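Local atomic coordinates of glutathione S-transferase (Pseudomonas fluorescens, PDB entry 3M3M), a protein that probably catalyses the conjugation of glutathione to electrophilic substrates, and binds glutathione. Residues Thr91-Trp96 with His156-Asp161. Residues are numbered along the deposited sequence; the frame is centred on the assembly and turned at random.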
ATOM      1  N   THR A  91      16.137   5.478  -7.067  1.00 11.04           N
ATOM      2  CA  THR A  91      15.191   6.285  -7.894  1.00 11.26           C
ATOM      3  C   THR A  91      14.119   5.382  -8.501  1.00 10.11           C
ATOM      4  O   THR A  91      12.906   5.747  -8.546  1.00  9.35           O
ATOM      5  CB  THR A  91      15.974   7.040  -8.996  1.00  9.58           C
ATOM      6  OG1 THR A  91      16.894   7.897  -8.301  1.00 13.57           O
ATOM      7  CG2 THR A  91      14.977   7.926  -9.829  1.00  9.55           C
ATOM      8  N   GLN A  92      14.515   4.171  -8.917  1.00  9.58           N
ATOM      9  CA  GLN A  92      13.499   3.285  -9.476  1.00  8.57           C
ATOM     10  C   GLN A  92      12.477   2.829  -8.449  1.00  8.24           C
ATOM     11  O   GLN A  92      11.313   2.638  -8.797  1.00  8.01           O
ATOM     12  CB  GLN A  92      14.107   2.060 -10.181  1.00 10.93           C
ATOM     13  CG  GLN A  92      14.824   2.653 -11.497  1.00 14.31           C
ATOM     14  CD  GLN A  92      15.613   1.677 -12.307  1.00 23.73           C
ATOM     15  OE1 GLN A  92      16.456   0.943 -11.786  1.00 20.45           O
ATOM     16  NE2 GLN A  92      15.418   1.739 -13.657  1.00 27.16           N
ATOM     17  N   VAL A  93      12.937   2.553  -7.229  1.00 10.02           N
ATOM     18  CA  VAL A  93      11.979   2.251  -6.144  1.00  8.43           C
ATOM     19  C   VAL A  93      10.981   3.438  -5.980  1.00  8.69           C
ATOM     20  O   VAL A  93       9.760   3.223  -5.924  1.00  8.23           O
ATOM     21  CB  VAL A  93      12.743   1.940  -4.832  1.00 10.32           C
ATOM     22  CG1 VAL A  93      11.795   2.073  -3.583  1.00  9.91           C
ATOM     23  CG2 VAL A  93      13.420   0.566  -4.996  1.00 10.15           C
ATOM     24  N   LEU A  94      11.496   4.676  -5.973  1.00  7.86           N
ATOM     25  CA  LEU A  94      10.589   5.867  -5.777  1.00  7.63           C
ATOM     26  C   LEU A  94       9.712   5.994  -6.991  1.00  7.33           C
ATOM     27  O   LEU A  94       8.569   6.306  -6.830  1.00  7.36           O
ATOM     28  CB  LEU A  94      11.400   7.193  -5.587  1.00  7.70           C
ATOM     29  CG  LEU A  94      12.170   7.140  -4.238  1.00 10.55           C
ATOM     30  CD1 LEU A  94      13.091   8.377  -4.152  1.00  9.85           C
ATOM     31  CD2 LEU A  94      11.178   7.200  -3.039  1.00 11.60           C
ATOM     32  N   GLN A  95      10.202   5.644  -8.179  1.00  7.18           N
ATOM     33  CA  GLN A  95       9.361   5.729  -9.387  1.00  5.94           C
ATOM     34  C   GLN A  95       8.127   4.850  -9.185  1.00  7.39           C
ATOM     35  O   GLN A  95       7.040   5.289  -9.450  1.00  7.64           O
ATOM     36  CB  GLN A  95      10.222   5.222 -10.574  1.00  7.54           C
ATOM     37  CG  GLN A  95       9.469   5.009 -11.831  1.00  7.67           C
ATOM     38  CD  GLN A  95      10.370   4.261 -12.802  1.00 11.28           C
ATOM     39  OE1 GLN A  95      11.240   4.844 -13.466  1.00 11.91           O
ATOM     40  NE2 GLN A  95      10.181   2.917 -12.859  1.00  9.90           N
ATOM     41  N   TRP A  96       8.318   3.577  -8.810  1.00  5.61           N
ATOM     42  CA  TRP A  96       7.181   2.717  -8.635  1.00  7.17           C
ATOM     43  C   TRP A  96       6.240   3.233  -7.496  1.00  8.38           C
ATOM     44  O   TRP A  96       5.042   3.038  -7.590  1.00  7.66           O
ATOM     45  CB  TRP A  96       7.657   1.253  -8.353  1.00  8.23           C
ATOM     46  CG  TRP A  96       8.148   0.634  -9.590  1.00  8.70           C
ATOM     47  CD1 TRP A  96       9.471   0.447  -9.907  1.00  9.16           C
ATOM     48  CD2 TRP A  96       7.389   0.305 -10.750  1.00  6.31           C
ATOM     49  NE1 TRP A  96       9.606  -0.029 -11.201  1.00  9.98           N
ATOM     50  CE2 TRP A  96       8.335  -0.176 -11.730  1.00  9.57           C
ATOM     51  CE3 TRP A  96       5.997   0.276 -11.043  1.00  8.16           C
ATOM     52  CZ2 TRP A  96       7.942  -0.601 -13.000  1.00 12.37           C
ATOM     53  CZ3 TRP A  96       5.615  -0.153 -12.348  1.00 12.16           C
ATOM     54  CH2 TRP A  96       6.601  -0.606 -13.284  1.00 12.49           C
ATOM     55  N   HIS A 156      15.566  -7.734  -6.244  1.00 15.87           N
ATOM     56  CA  HIS A 156      15.519  -7.612  -4.788  1.00 13.63           C
ATOM     57  C   HIS A 156      14.121  -7.016  -4.423  1.00 13.90           C
ATOM     58  O   HIS A 156      13.725  -5.958  -4.941  1.00 13.23           O
ATOM     59  CB  HIS A 156      16.624  -6.699  -4.269  1.00 16.57           C
ATOM     60  CG  HIS A 156      17.999  -7.256  -4.544  1.00 19.15           C
ATOM     61  ND1 HIS A 156      18.532  -8.285  -3.802  1.00 19.94           N
ATOM     62  CD2 HIS A 156      18.866  -7.042  -5.567  1.00 21.96           C
ATOM     63  CE1 HIS A 156      19.717  -8.622  -4.283  1.00 21.14           C
ATOM     64  NE2 HIS A 156      19.943  -7.890  -5.367  1.00 22.27           N
ATOM     65  N   TYR A 157      13.442  -7.727  -3.509  1.00 11.59           N
ATOM     66  CA  TYR A 157      12.196  -7.234  -2.894  1.00  9.75           C
ATOM     67  C   TYR A 157      12.477  -5.942  -2.214  1.00  9.46           C
ATOM     68  O   TYR A 157      13.477  -5.800  -1.448  1.00 11.24           O
ATOM     69  CB  TYR A 157      11.787  -8.343  -1.874  1.00 11.73           C
ATOM     70  CG  TYR A 157      10.502  -8.140  -1.132  1.00 12.56           C
ATOM     71  CD1 TYR A 157       9.395  -7.475  -1.710  1.00 10.16           C
ATOM     72  CD2 TYR A 157      10.335  -8.742   0.126  1.00 11.28           C
ATOM     73  CE1 TYR A 157       8.190  -7.344  -0.962  1.00 13.19           C
ATOM     74  CE2 TYR A 157       9.146  -8.626   0.875  1.00 14.24           C
ATOM     75  CZ  TYR A 157       8.077  -7.945   0.281  1.00 12.85           C
ATOM     76  OH  TYR A 157       6.932  -7.829   0.990  1.00 11.11           O
ATOM     77  N   SER A 158      11.597  -4.918  -2.485  1.00  8.68           N
ATOM     78  CA  SER A 158      11.858  -3.558  -1.934  1.00  9.12           C
ATOM     79  C   SER A 158      10.520  -2.939  -1.535  1.00  7.73           C
ATOM     80  O   SER A 158       9.430  -3.523  -1.756  1.00  7.50           O
ATOM     81  CB  SER A 158      12.459  -2.667  -3.048  1.00  7.87           C
ATOM     82  OG  SER A 158      11.488  -2.367  -4.054  1.00 10.78           O
ATOM     83  N   ILE A 159      10.593  -1.697  -1.028  1.00  8.77           N
ATOM     84  CA  ILE A 159       9.357  -1.021  -0.634  1.00  8.35           C
ATOM     85  C   ILE A 159       8.537  -0.621  -1.848  1.00  8.51           C
ATOM     86  O   ILE A 159       7.411  -0.235  -1.676  1.00 10.33           O
ATOM     87  CB  ILE A 159       9.664   0.274   0.235  1.00  6.61           C
ATOM     88  CG1 ILE A 159      10.646   1.251  -0.469  1.00  6.20           C
ATOM     89  CG2 ILE A 159      10.315  -0.234   1.582  1.00  9.06           C
ATOM     90  CD1 ILE A 159      10.928   2.526   0.459  1.00  7.65           C
ATOM     91  N   ALA A 160       9.094  -0.708  -3.065  1.00  8.99           N
ATOM     92  CA  ALA A 160       8.166  -0.538  -4.241  1.00 10.27           C
ATOM     93  C   ALA A 160       7.206  -1.716  -4.321  1.00  9.83           C
ATOM     94  O   ALA A 160       6.030  -1.523  -4.610  1.00  8.08           O
ATOM     95  CB  ALA A 160       8.958  -0.488  -5.570  1.00  9.79           C
ATOM     96  N   ASP A 161       7.696  -2.934  -4.116  1.00  7.45           N
ATOM     97  CA  ASP A 161       6.773  -4.113  -4.139  1.00  7.67           C
ATOM     98  C   ASP A 161       5.781  -4.004  -3.002  1.00  7.85           C
ATOM     99  O   ASP A 161       4.635  -4.324  -3.187  1.00  9.40           O
ATOM    100  CB  ASP A 161       7.646  -5.386  -3.958  1.00  7.62           C
ATOM    101  CG  ASP A 161       8.716  -5.513  -5.074  1.00  9.62           C
ATOM    102  OD1 ASP A 161       8.379  -5.691  -6.257  1.00  9.75           O
ATOM    103  OD2 ASP A 161       9.895  -5.396  -4.735  1.00 10.46           O
TER
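V93 sets its two methyls against the first turn of helix 159-168. V93 CG1, anti to the backbone N (chi1 162°), lies 3.4 Å from I159 CG1, a tight pair in which the two side chains cross at about a right angle. V93 CG2 reaches the start of the turn, 3.6 Å from S158 OG. One helical turn on, W96 CB meets A160 CB at 3.5 Å, and the small alanine methyl, A160 CB, also sits 3.8 Å from V93 O, consistent with the close approach of the backbones, V93 CA to A160 CA 5.1 Å. Replacing V93 by alanine removes both CG methyls and would probably leave a gap beside I159 CG1 and take away the methyl that lies against S158 OG. No hydrogen bond joins the two segments. S158 OG accepts the capping bond from A160 N (3.1 Å), while S158 N donates to the anti lone pair of D161 OD2 (2.9 Å). The other carboxylate oxygen of D161 is held by L152 N and W187 NE1, and I159 also packs on helix 69-77. S158, the N-cap, and D161 form a capping box at the start of helix 159-168, characteristic of the all-helical C-terminal domain of glutathione transferases, here buried against helix 87-117.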